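Side-chain contacts in alpha-14 giardin (Giardia lamblia, PDB 3CHJ), which binds calcium ions, probably binds phospholipids as annexins do, and may act as a calcium-regulated structural element linking the lipid bilayer to the underlying axoneme: residues A[233-238]-A[244-249]; A[229-234]-A[262-267]; A[111-116]-A[155-160]. All coordinates share one frame; numbering follows the deposited sequence.

Contact 1 (A[233-238]-A[244-249]); sequences FKLAHD and CCAAAF
Cys245, Ala246 and Phe249 form the side of helix 243-254 that meets Lys234, Leu235 and Asp238 of helix 227-241. The two helices follow each other through a very short turn and make a helical hairpin of the all-helical annexin fold; the axes of segments 233-238 and 244-249 run at 149° to each other and approach to 8.4 Å. At Cys245 the contact is mainly through the backbone: its carbonyl O lies 4.1 Å from OD2 of Asp238. Ala246 sits where the chains come nearest, the CA atoms of Asp238 and Ala246 being 4.7 Å apart with only a methyl on the alanine side. Its CB is 3.7 Å from CB of Asp238, and the same CB lies 4.0 Å from Leu235 CD1. One turn on, Phe249 reaches across to helix 227-241 with CG anti to its backbone N (chi1 171°). Its CD2 touches Leu235 CD1, while CZ lies against the aliphatic part of Lys234, 3.8 Å from CB, the lysine chain crossing the phenyl group at about a right angle before NZ goes on to Glu230. Arg218 of helix 217-224 makes a cation-pi contact with the same ring and a salt bridge with Asp238 OD1. That oxygen also receives an N-H from ND1 of His237 on its anti side, at 2.9 Å, which should help fix the rotation of the carboxylate. Held in this way, the carboxylate stands 83° from the phenyl plane, with OD2 3.6 Å from Phe249 CB.

Contact 2 (A[229-234]-A[262-267]); sequences DEYAFK and SNRLNR
The guanidinium of Arg264 is laid over the ring of Tyr231, the two side chains arriving from opposite directions across a gap of 13.5 Å between their CA atoms. The planes are inclined at 28° and their centres lie 4.4 Å apart, giving a stacked cation-pi pair that is clearly off-centre: CZ of the arginine is displaced 34° from the ring normal, toward the hydroxyl end. The closest approach is made by Arg264 NH2, which stands 3.3 Å from Tyr231 CE2 and equally near CZ of that ring. The phenolic OH in turn lies above the guanidinium plane, near its rim. Both chains leave their helices with CG anti to the backbone N, and in Arg264 a bend at chi3 (-97°) accompanies the turn of its flat end over the ring. Asp106 of helix 101-108 ties the pair together, with OD1 hydrogen-bonded to Tyr231 OH and OD2 in salt bridges with NE of Arg264 and NE of Arg267. Ser250 is a further partner of the tyrosine hydroxyl. Near the centre of the molecule, this cluster joins helix 227-241 to helix 262-272, and is consistent with the central hydrophilic channel of the four-repeat annexin core, which is lined by charged side chains. Both touching residues are buried, and the arginine's charge is met by an aromatic face as well as by a carboxylate; the pairing with Asp106 probably offsets much of the cost of keeping that charge away from water.

Contact 3 (A[111-116]-A[155-160]); sequences IETHEV and GDRIPR
Arg157 runs its aliphatic chain past the side chain of Thr113, crossing it at a slant. CB comes first, 3.5 Å from Thr113 OG1, and CG passes the same oxygen and the CG2 methyl more loosely. From CG to NE the chain is extended, which brings CD back to 3.4 Å from OG1 as the closest atom of the arginine. The threonine is the first residue of helix 113-127, directly behind its N-cap Glu112, whereas Arg157 belongs to the extended connector that leaves helix 144-154 at Gly155 and leads to helix 162-177, probably one of the links between successive annexin repeats. The contact thus sets a helix start against a linker at the protein surface. Beyond CD, the final torsion (chi4 -83°) swings the guanidinium out of line with the chain and leaves Thr113 OG1 at its edge, near its plane. The two terminal nitrogens are taken up by backbone carbonyls: NH1 bonds to O of Tyr196 and NH2 to O of Phe193. At the root of the chain, Thr113 CG2 packs 3.5 Å from the backbone N of Arg157 and 3.5 Å from Asp156 OD1. That carboxylate oxygen folds back onto the N of Arg157 in a weak hydrogen bond, bent to 127° at the proton, while Gly155 O is bonded to NH2 of Arg120.

Contacts 1 and 2 both start from helix 227-241 and reach the next two helices in the chain, 243-254 and 262-272. Their centres are 9 Å apart and they touch directly, Phe249 CE2 packing 3.6 Å from Tyr231 CD1. Contact 3 is completed earlier in the chain and lies nearer the surface, its centre about 17 Å from that of contact 1 and about 20 Å from that of contact 2; the nearest atoms are about 6 and 9 Å away. None of the three includes a calcium ligand. Along the chain, helix 217-224, which supplies Arg218 to contact 1, ends at the ligand Glu224, and the linker of contact 3 leads into the helix bearing Ala175.

Contact 1 (A[233-238]-A[244-249])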
loop_
_atom_site.group_PDB
_atom_site.type_symbol
_atom_site.label_atom_id
_atom_site.label_comp_id
_atom_site.label_asym_id
_atom_site.label_seq_id
_atom_site.Cartn_x
_atom_site.Cartn_y
_atom_site.Cartn_z
ATOM N N PHE A 233 -6.793 -7.661 -8.467
ATOM C CA PHE A 233 -7.562 -6.837 -9.427
ATOM C C PHE A 233 -8.517 -5.874 -8.741
ATOM O O PHE A 233 -8.745 -4.755 -9.248
ATOM C CB PHE A 233 -8.250 -7.710 -10.479
ATOM C CG PHE A 233 -7.319 -8.156 -11.563
ATOM C CD1 PHE A 233 -7.263 -7.446 -12.773
ATOM C CD2 PHE A 233 -6.483 -9.248 -11.382
ATOM C CE1 PHE A 233 -6.380 -7.833 -13.803
ATOM C CE2 PHE A 233 -5.595 -9.644 -12.400
ATOM C CZ PHE A 233 -5.560 -8.947 -13.618
ATOM N N LYS A 234 -9.063 -6.266 -7.590
ATOM C CA LYS A 234 -9.860 -5.317 -6.801
ATOM C C LYS A 234 -8.974 -4.164 -6.311
ATOM O O LYS A 234 -9.372 -2.989 -6.375
ATOM C CB LYS A 234 -10.490 -6.009 -5.594
ATOM C CG LYS A 234 -11.683 -6.884 -5.901
ATOM C CD LYS A 234 -12.158 -7.540 -4.612
ATOM C CE LYS A 234 -13.511 -8.160 -4.848
ATOM N NZ LYS A 234 -14.084 -8.737 -3.591
ATOM N N LEU A 235 -7.776 -4.499 -5.834
ATOM C CA LEU A 235 -6.863 -3.487 -5.302
ATOM C C LEU A 235 -6.438 -2.518 -6.414
ATOM O O LEU A 235 -6.464 -1.303 -6.192
ATOM C CB LEU A 235 -5.657 -4.160 -4.637
ATOM C CG LEU A 235 -4.681 -3.155 -4.012
ATOM C CD1 LEU A 235 -5.335 -2.389 -2.881
ATOM C CD2 LEU A 235 -3.401 -3.873 -3.547
ATOM N N ALA A 236 -6.111 -3.044 -7.598
ATOM C CA ALA A 236 -5.733 -2.217 -8.751
ATOM C C ALA A 236 -6.914 -1.343 -9.155
ATOM O O ALA A 236 -6.749 -0.146 -9.409
ATOM C CB ALA A 236 -5.287 -3.069 -9.926
ATOM N N HIS A 237 -8.104 -1.939 -9.210
ATOM C CA HIS A 237 -9.314 -1.151 -9.483
ATOM C C HIS A 237 -9.422 0.048 -8.543
ATOM O O HIS A 237 -9.571 1.195 -8.974
ATOM C CB HIS A 237 -10.594 -1.996 -9.359
ATOM C CG HIS A 237 -11.842 -1.173 -9.479
ATOM N ND1 HIS A 237 -12.327 -0.410 -8.438
ATOM C CD2 HIS A 237 -12.663 -0.946 -10.532
ATOM C CE1 HIS A 237 -13.402 0.250 -8.846
ATOM N NE2 HIS A 237 -13.634 -0.072 -10.107
ATOM N N ASP A 238 -9.353 -0.224 -7.247
ATOM C CA ASP A 238 -9.562 0.795 -6.243
ATOM C C ASP A 238 -8.445 1.841 -6.264
ATOM O O ASP A 238 -8.710 3.040 -6.109
ATOM C CB ASP A 238 -9.660 0.125 -4.880
ATOM C CG ASP A 238 -10.958 -0.650 -4.703
ATOM O OD1 ASP A 238 -11.832 -0.640 -5.611
ATOM O OD2 ASP A 238 -11.128 -1.271 -3.636
ATOM N N CYS A 244 -7.964 6.306 -1.664
ATOM C CA CYS A 244 -8.512 6.205 -0.295
ATOM C C CYS A 244 -9.373 4.959 -0.117
ATOM O O CYS A 244 -9.359 4.318 0.945
ATOM C CB CYS A 244 -9.286 7.462 0.113
ATOM S SG CYS A 244 -8.207 8.883 0.322
ATOM N N CYS A 245 -10.087 4.593 -1.182
ATOM C CA CYS A 245 -10.860 3.361 -1.201
ATOM C C CYS A 245 -9.942 2.140 -1.190
ATOM O O CYS A 245 -10.238 1.148 -0.511
ATOM C CB CYS A 245 -11.768 3.327 -2.412
ATOM S SG CYS A 245 -13.237 4.367 -2.164
ATOM N N ALA A 246 -8.832 2.222 -1.925
ATOM C CA ALA A 246 -7.857 1.134 -1.913
ATOM C C ALA A 246 -7.280 0.893 -0.515
ATOM O O ALA A 246 -7.125 -0.257 -0.089
ATOM C CB ALA A 246 -6.747 1.380 -2.951
ATOM N N ALA A 247 -6.960 1.972 0.190
ATOM C CA ALA A 247 -6.415 1.860 1.531
ATOM C C ALA A 247 -7.465 1.225 2.452
ATOM O O ALA A 247 -7.155 0.335 3.233
ATOM C CB ALA A 247 -6.014 3.232 2.047
ATOM N N ALA A 248 -8.715 1.697 2.372
ATOM C CA ALA A 248 -9.788 1.113 3.185
ATOM C C ALA A 248 -9.992 -0.368 2.910
ATOM O O ALA A 248 -10.168 -1.156 3.828
ATOM C CB ALA A 248 -11.101 1.878 2.989
ATOM N N PHE A 249 -9.949 -0.730 1.629
ATOM C CA PHE A 249 -10.076 -2.129 1.228
ATOM C C PHE A 249 -8.948 -2.960 1.816
ATOM O O PHE A 249 -9.206 -3.996 2.428
ATOM C CB PHE A 249 -10.080 -2.213 -0.308
ATOM C CG PHE A 249 -9.999 -3.628 -0.860
ATOM C CD1 PHE A 249 -10.957 -4.580 -0.527
ATOM C CD2 PHE A 249 -8.946 -3.995 -1.703
ATOM C CE1 PHE A 249 -10.882 -5.891 -1.045
ATOM C CE2 PHE A 249 -8.862 -5.322 -2.231
ATOM C CZ PHE A 249 -9.823 -6.247 -1.888
#

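Contact 2 (A[229-234]-A[262-267])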
loop_
_atom_site.group_PDB
_atom_site.type_symbol
_atom_site.label_atom_id
_atom_site.label_comp_id
_atom_site.label_asym_id
_atom_site.label_seq_id
_atom_site.Cartn_x
_atom_site.Cartn_y
_atom_site.Cartn_z
ATOM N N ASP A 229 -5.725 -13.482 -7.116
ATOM C CA ASP A 229 -6.140 -12.769 -8.338
ATOM C C ASP A 229 -7.215 -11.753 -8.011
ATOM O O ASP A 229 -7.176 -10.604 -8.495
ATOM C CB ASP A 229 -6.786 -13.704 -9.374
ATOM C CG ASP A 229 -5.803 -14.579 -10.114
ATOM O OD1 ASP A 229 -4.576 -14.407 -9.984
ATOM O OD2 ASP A 229 -6.297 -15.432 -10.875
ATOM N N GLU A 230 -8.239 -12.183 -7.270
ATOM C CA GLU A 230 -9.351 -11.297 -6.943
ATOM C C GLU A 230 -8.925 -10.106 -6.095
ATOM O O GLU A 230 -9.316 -8.978 -6.376
ATOM C CB GLU A 230 -10.458 -12.083 -6.248
ATOM C CG GLU A 230 -11.693 -11.271 -5.995
ATOM C CD GLU A 230 -12.773 -12.043 -5.284
ATOM O OE1 GLU A 230 -12.542 -13.229 -4.943
ATOM O OE2 GLU A 230 -13.851 -11.452 -5.046
ATOM N N TYR A 231 -8.095 -10.344 -5.090
ATOM C CA TYR A 231 -7.594 -9.255 -4.261
ATOM C C TYR A 231 -6.801 -8.266 -5.133
ATOM O O TYR A 231 -7.003 -7.039 -5.045
ATOM C CB TYR A 231 -6.707 -9.828 -3.148
ATOM C CG TYR A 231 -6.083 -8.736 -2.335
ATOM C CD1 TYR A 231 -6.795 -8.096 -1.319
ATOM C CD2 TYR A 231 -4.779 -8.345 -2.578
ATOM C CE1 TYR A 231 -6.203 -7.055 -0.575
ATOM C CE2 TYR A 231 -4.178 -7.301 -1.845
ATOM C CZ TYR A 231 -4.907 -6.678 -0.834
ATOM O OH TYR A 231 -4.328 -5.656 -0.096
ATOM N N ALA A 232 -5.913 -8.798 -5.972
ATOM C CA ALA A 232 -5.031 -7.966 -6.798
ATOM C C ALA A 232 -5.830 -7.087 -7.754
ATOM O O ALA A 232 -5.573 -5.890 -7.834
ATOM C CB ALA A 232 -4.049 -8.814 -7.552
ATOM N N PHE A 233 -6.793 -7.661 -8.467
ATOM C CA PHE A 233 -7.562 -6.837 -9.427
ATOM C C PHE A 233 -8.517 -5.874 -8.741
ATOM O O PHE A 233 -8.745 -4.755 -9.248
ATOM C CB PHE A 233 -8.250 -7.710 -10.479
ATOM C CG PHE A 233 -7.319 -8.156 -11.563
ATOM C CD1 PHE A 233 -7.263 -7.446 -12.773
ATOM C CD2 PHE A 233 -6.483 -9.248 -11.382
ATOM C CE1 PHE A 233 -6.380 -7.833 -13.803
ATOM C CE2 PHE A 233 -5.595 -9.644 -12.400
ATOM C CZ PHE A 233 -5.560 -8.947 -13.618
ATOM N N LYS A 234 -9.063 -6.266 -7.590
ATOM C CA LYS A 234 -9.860 -5.317 -6.801
ATOM C C LYS A 234 -8.974 -4.164 -6.311
ATOM O O LYS A 234 -9.372 -2.989 -6.375
ATOM C CB LYS A 234 -10.490 -6.009 -5.594
ATOM C CG LYS A 234 -11.683 -6.884 -5.901
ATOM C CD LYS A 234 -12.158 -7.540 -4.612
ATOM C CE LYS A 234 -13.511 -8.160 -4.848
ATOM N NZ LYS A 234 -14.084 -8.737 -3.591
ATOM N N SER A 262 -0.649 -8.125 11.211
ATOM C CA SER A 262 0.128 -6.940 11.640
ATOM C C SER A 262 1.183 -6.457 10.635
ATOM O O SER A 262 1.379 -5.250 10.477
ATOM C CB SER A 262 0.750 -7.128 13.039
ATOM O OG SER A 262 2.005 -7.788 12.988
ATOM N N ASN A 263 1.864 -7.380 9.964
ATOM C CA ASN A 263 2.790 -6.973 8.891
ATOM C C ASN A 263 2.071 -6.243 7.776
ATOM O O ASN A 263 2.560 -5.193 7.272
ATOM C CB ASN A 263 3.528 -8.184 8.338
ATOM C CG ASN A 263 4.509 -8.737 9.324
ATOM O OD1 ASN A 263 5.231 -7.991 9.983
ATOM N ND2 ASN A 263 4.543 -10.062 9.441
ATOM N N ARG A 264 0.919 -6.768 7.377
ATOM C CA ARG A 264 0.131 -6.086 6.354
ATOM C C ARG A 264 -0.388 -4.744 6.875
ATOM O O ARG A 264 -0.303 -3.733 6.177
ATOM C CB ARG A 264 -1.012 -6.940 5.752
ATOM C CG ARG A 264 -1.944 -6.144 4.810
ATOM C CD ARG A 264 -2.998 -7.003 4.112
ATOM N NE ARG A 264 -2.561 -7.369 2.763
ATOM C CZ ARG A 264 -3.103 -8.348 2.037
ATOM N NH1 ARG A 264 -4.063 -9.107 2.555
ATOM N NH2 ARG A 264 -2.681 -8.570 0.797
ATOM N N LEU A 265 -0.914 -4.719 8.105
ATOM C CA LEU A 265 -1.395 -3.459 8.664
ATOM C C LEU A 265 -0.288 -2.420 8.647
ATOM O O LEU A 265 -0.539 -1.249 8.312
ATOM C CB LEU A 265 -1.935 -3.641 10.095
ATOM C CG LEU A 265 -3.213 -4.488 10.214
ATOM C CD1 LEU A 265 -3.414 -4.957 11.663
ATOM C CD2 LEU A 265 -4.424 -3.719 9.751
ATOM N N ASN A 266 0.919 -2.824 9.042
ATOM C CA ASN A 266 2.040 -1.879 9.111
ATOM C C ASN A 266 2.364 -1.304 7.739
ATOM O O ASN A 266 2.491 -0.082 7.588
ATOM C CB ASN A 266 3.290 -2.542 9.705
ATOM C CG ASN A 266 3.174 -2.760 11.190
ATOM O OD1 ASN A 266 2.224 -2.278 11.828
ATOM N ND2 ASN A 266 4.165 -3.443 11.766
ATOM N N ARG A 267 2.526 -2.176 6.744
ATOM C CA ARG A 267 2.961 -1.666 5.442
ATOM C C ARG A 267 1.873 -0.813 4.782
ATOM O O ARG A 267 2.174 0.216 4.162
ATOM C CB ARG A 267 3.451 -2.791 4.516
ATOM C CG ARG A 267 2.378 -3.755 4.098
ATOM C CD ARG A 267 2.950 -4.702 3.062
ATOM N NE ARG A 267 2.029 -5.798 2.779
ATOM C CZ ARG A 267 2.151 -7.024 3.269
ATOM N NH1 ARG A 267 3.168 -7.341 4.081
ATOM N NH2 ARG A 267 1.242 -7.940 2.941
#

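Contact 3 (A[111-116]-A[155-160])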
loop_
_atom_site.group_PDB
_atom_site.type_symbol
_atom_site.label_atom_id
_atom_site.label_comp_id
_atom_site.label_asym_id
_atom_site.label_seq_id
_atom_site.Cartn_x
_atom_site.Cartn_y
_atom_site.Cartn_z
ATOM N N ILE A 111 1.075 2.159 -5.938
ATOM C CA ILE A 111 1.971 3.292 -6.154
ATOM C C ILE A 111 1.868 3.860 -7.568
ATOM O O ILE A 111 1.553 3.157 -8.536
ATOM C CB ILE A 111 3.425 2.950 -5.790
ATOM C CG1 ILE A 111 3.941 1.775 -6.647
ATOM C CG2 ILE A 111 3.490 2.670 -4.298
ATOM C CD1 ILE A 111 5.367 1.355 -6.366
ATOM N N GLU A 112 2.145 5.153 -7.681
ATOM C CA GLU A 112 2.013 5.831 -8.966
ATOM C C GLU A 112 3.078 5.362 -9.965
ATOM O O GLU A 112 4.135 4.851 -9.563
ATOM C CB GLU A 112 2.094 7.352 -8.760
ATOM C CG GLU A 112 1.102 7.911 -7.719
ATOM C CD GLU A 112 -0.358 7.778 -8.138
ATOM O OE1 GLU A 112 -0.639 7.705 -9.348
ATOM O OE2 GLU A 112 -1.232 7.753 -7.245
ATOM N N THR A 113 2.808 5.521 -11.266
ATOM C CA THR A 113 3.756 5.061 -12.289
ATOM C C THR A 113 5.117 5.735 -12.126
ATOM O O THR A 113 6.157 5.076 -12.265
ATOM C CB THR A 113 3.262 5.282 -13.747
ATOM O OG1 THR A 113 1.836 5.405 -13.778
ATOM C CG2 THR A 113 3.699 4.112 -14.631
ATOM N N HIS A 114 5.117 7.035 -11.817
ATOM C CA HIS A 114 6.379 7.751 -11.562
ATOM C C HIS A 114 7.168 7.144 -10.397
ATOM O O HIS A 114 8.401 7.109 -10.426
ATOM C CB HIS A 114 6.168 9.275 -11.397
ATOM C CG HIS A 114 5.528 9.681 -10.097
ATOM N ND1 HIS A 114 6.250 9.862 -8.936
ATOM C CD2 HIS A 114 4.242 9.983 -9.788
ATOM C CE1 HIS A 114 5.434 10.229 -7.963
ATOM N NE2 HIS A 114 4.211 10.316 -8.455
ATOM N N GLU A 115 6.445 6.646 -9.392
ATOM C CA GLU A 115 7.057 6.038 -8.211
ATOM C C GLU A 115 7.626 4.663 -8.563
ATOM O O GLU A 115 8.644 4.269 -8.030
ATOM C CB GLU A 115 6.051 5.900 -7.072
ATOM C CG GLU A 115 6.697 5.566 -5.702
ATOM C CD GLU A 115 7.432 6.744 -5.052
ATOM O OE1 GLU A 115 7.010 7.902 -5.239
ATOM O OE2 GLU A 115 8.434 6.507 -4.334
ATOM N N VAL A 116 6.965 3.932 -9.456
ATOM C CA VAL A 116 7.533 2.652 -9.916
ATOM C C VAL A 116 8.859 2.913 -10.625
ATOM O O VAL A 116 9.849 2.210 -10.410
ATOM C CB VAL A 116 6.585 1.876 -10.872
ATOM C CG1 VAL A 116 7.226 0.568 -11.298
ATOM C CG2 VAL A 116 5.257 1.593 -10.176
ATOM N N GLY A 155 6.401 -1.850 -16.812
ATOM C CA GLY A 155 5.708 -1.062 -17.841
ATOM C C GLY A 155 5.461 0.394 -17.499
ATOM O O GLY A 155 6.076 0.959 -16.603
ATOM N N ASP A 156 4.537 1.002 -18.230
ATOM C CA ASP A 156 4.196 2.400 -18.065
ATOM C C ASP A 156 2.689 2.499 -18.205
ATOM O O ASP A 156 2.052 1.594 -18.743
ATOM C CB ASP A 156 4.870 3.223 -19.180
ATOM C CG ASP A 156 4.876 4.735 -18.911
ATOM O OD1 ASP A 156 4.339 5.225 -17.878
ATOM O OD2 ASP A 156 5.438 5.456 -19.779
ATOM N N ARG A 157 2.137 3.596 -17.709
ATOM C CA ARG A 157 0.731 3.902 -17.888
ATOM C C ARG A 157 0.633 5.120 -18.793
ATOM O O ARG A 157 1.086 6.208 -18.436
ATOM C CB ARG A 157 0.075 4.163 -16.537
ATOM C CG ARG A 157 -0.060 2.902 -15.693
ATOM C CD ARG A 157 -0.716 3.205 -14.365
ATOM N NE ARG A 157 -0.698 2.006 -13.522
ATOM C CZ ARG A 157 -1.584 1.013 -13.586
ATOM N NH1 ARG A 157 -2.629 1.066 -14.406
ATOM N NH2 ARG A 157 -1.450 -0.046 -12.776
ATOM N N ILE A 158 0.054 4.924 -19.969
ATOM C CA ILE A 158 0.044 5.966 -20.998
ATOM C C ILE A 158 -1.388 6.336 -21.420
ATOM O O ILE A 158 -2.244 5.453 -21.498
ATOM C CB ILE A 158 0.923 5.576 -22.236
ATOM C CG1 ILE A 158 0.282 4.468 -23.105
ATOM C CG2 ILE A 158 2.377 5.252 -21.815
ATOM C CD1 ILE A 158 -0.084 3.142 -22.428
ATOM N N PRO A 159 -1.647 7.639 -21.668
ATOM C CA PRO A 159 -2.987 8.074 -22.075
ATOM C C PRO A 159 -3.499 7.445 -23.362
ATOM O O PRO A 159 -2.719 7.089 -24.251
ATOM C CB PRO A 159 -2.837 9.595 -22.232
ATOM C CG PRO A 159 -1.660 9.945 -21.374
ATOM C CD PRO A 159 -0.726 8.786 -21.558
ATOM N N ARG A 160 -4.820 7.300 -23.428
ATOM C CA ARG A 160 -5.519 6.681 -24.552
ATOM C C ARG A 160 -6.671 7.581 -24.933
ATOM O O ARG A 160 -7.122 8.390 -24.120
ATOM C CB ARG A 160 -6.115 5.341 -24.138
ATOM C CG ARG A 160 -5.129 4.246 -24.060
ATOM C CD ARG A 160 -5.765 3.099 -23.315
ATOM N NE ARG A 160 -5.004 1.870 -23.525
ATOM C CZ ARG A 160 -3.935 1.520 -22.832
ATOM N NH1 ARG A 160 -3.466 2.297 -21.855
ATOM N NH2 ARG A 160 -3.325 0.383 -23.128
#